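Local structure of phospholipase C-beta (PLC-beta) (Sepia officinalis, 3QR0) at residues T343-Q346 with L347-K350. The protein belongs to the phospholipase C-beta family, multidomain proteins that combine PH, EF-hand-like, TIM-barrel and C2 domains. Numbering follows the deposited sequence.
Sequences TGHQ and LTGK
His345 swings its imidazole toward the bend that follows it, ND1 foremost, and meets the backbone of Leu347 and Thr348. With CG anti to the backbone N (chi1 -162°), the ring reaches forward along the chain, and His345 ND1 accepts a bond from Leu347 N at 3.2 Å; the donor nitrogen lies 26° out of the ring plane. It is joined by a weak bond from Thr348 N to the same ND1, 3.4 Å away. Histidine suits the place because its ring offers an acceptor nitrogen close to the backbone, which can take the Leu347 amide and, weakly, that of Thr348. Leu347 packs its CB beside the ring, 3.8 Å from His345 CE1, and its CD2 lies near Gln346 O and C. An apolar side chain suits a place that adjoins the imidazole and Thr386.

The bend closes a hairpin-like loop of the X region, part of the TIM-barrel fold, between strand 332-334 and helix 354-361. Gln346, buried near the apex, uses NE2 to bond Ser580 OG and OE1 to bond Asn339 ND2; Asn339 is a ligand of the calcium ion, and the loop is thus tied to the metal site.

Farther from the apex, Gly349 N makes a weak bond to His345 O; Gly349, which has no CB, lets the chain pass close to that carbonyl, its CA 3.4 Å from His345 O. At the open end Thr343 N donates to Lys350 O at 3.1 Å, nearly straight at 168°. Between these two links a water takes the Gly344 N-H and donates to His345 O and Lys350 O, while another joins Thr343 OG1 to Lys350 N.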
loop_
_atom_site.group_PDB
_atom_site.type_symbol
_atom_site.label_atom_id
_atom_site.label_comp_id
_atom_site.label_asym_id
_atom_site.label_seq_id
_atom_site.Cartn_x
_atom_site.Cartn_y
_atom_site.Cartn_z
ATOM N N THR A 343 3.144 8.081 16.954
ATOM C CA THR A 343 1.894 7.509 16.464
ATOM C C THR A 343 0.783 8.543 16.298
ATOM O O THR A 343 -0.310 8.195 15.856
ATOM C CB THR A 343 1.405 6.376 17.372
ATOM O OG1 THR A 343 1.160 6.886 18.689
ATOM C CG2 THR A 343 2.450 5.260 17.417
ATOM N N GLY A 344 1.064 9.802 16.639
ATOM C CA GLY A 344 0.104 10.889 16.446
ATOM C C GLY A 344 0.746 12.258 16.269
ATOM O O GLY A 344 1.570 12.455 15.374
ATOM N N HIS A 345 0.359 13.188 17.140
ATOM C CA HIS A 345 0.789 14.586 17.095
ATOM C C HIS A 345 2.276 14.691 17.435
ATOM O O HIS A 345 2.779 13.938 18.277
ATOM C CB HIS A 345 -0.042 15.375 18.109
ATOM C CG HIS A 345 -0.035 16.860 17.914
ATOM N ND1 HIS A 345 0.893 17.686 18.513
ATOM C CD2 HIS A 345 -0.892 17.675 17.253
ATOM C CE1 HIS A 345 0.627 18.943 18.199
ATOM N NE2 HIS A 345 -0.451 18.963 17.434
ATOM N N GLN A 346 2.972 15.617 16.780
ATOM C CA GLN A 346 4.422 15.782 16.958
ATOM C C GLN A 346 4.832 16.301 18.340
ATOM O O GLN A 346 5.968 16.080 18.771
ATOM C CB GLN A 346 4.995 16.732 15.899
ATOM C CG GLN A 346 4.877 16.252 14.456
ATOM C CD GLN A 346 5.769 15.065 14.152
ATOM O OE1 GLN A 346 6.984 15.133 14.313
ATOM N NE2 GLN A 346 5.167 13.973 13.705
ATOM N N LEU A 347 3.932 17.009 19.017
ATOM C CA LEU A 347 4.257 17.661 20.290
ATOM C C LEU A 347 3.590 17.029 21.506
ATOM O O LEU A 347 4.158 17.058 22.591
ATOM C CB LEU A 347 3.883 19.143 20.243
ATOM C CG LEU A 347 4.454 19.977 19.098
ATOM C CD1 LEU A 347 3.952 21.409 19.224
ATOM C CD2 LEU A 347 5.972 19.931 19.084
ATOM N N THR A 348 2.390 16.474 21.330
ATOM C CA THR A 348 1.608 15.942 22.447
ATOM C C THR A 348 1.271 14.460 22.325
ATOM O O THR A 348 0.533 13.931 23.157
ATOM C CB THR A 348 0.279 16.711 22.582
ATOM O OG1 THR A 348 -0.446 16.622 21.347
ATOM C CG2 THR A 348 0.537 18.180 22.916
ATOM N N GLY A 349 1.799 13.790 21.302
ATOM C CA GLY A 349 1.422 12.413 21.011
ATOM C C GLY A 349 2.258 11.387 21.751
ATOM O O GLY A 349 3.075 11.734 22.595
ATOM N N LYS A 350 2.033 10.114 21.444
ATOM C CA LYS A 350 2.785 9.024 22.055
ATOM C C LYS A 350 3.919 8.575 21.148
ATOM O O LYS A 350 3.811 8.656 19.915
ATOM C CB LYS A 350 1.875 7.827 22.325
ATOM C CG LYS A 350 0.869 8.050 23.445
ATOM C CD LYS A 350 0.165 6.744 23.812
ATOM C CE LYS A 350 -0.739 6.912 25.022
ATOM N NZ LYS A 350 -1.624 5.722 25.215
HETATM O O HOH W 1 -0.085 9.487 19.785
HETATM O O HOH W 2 2.833 11.067 18.450
#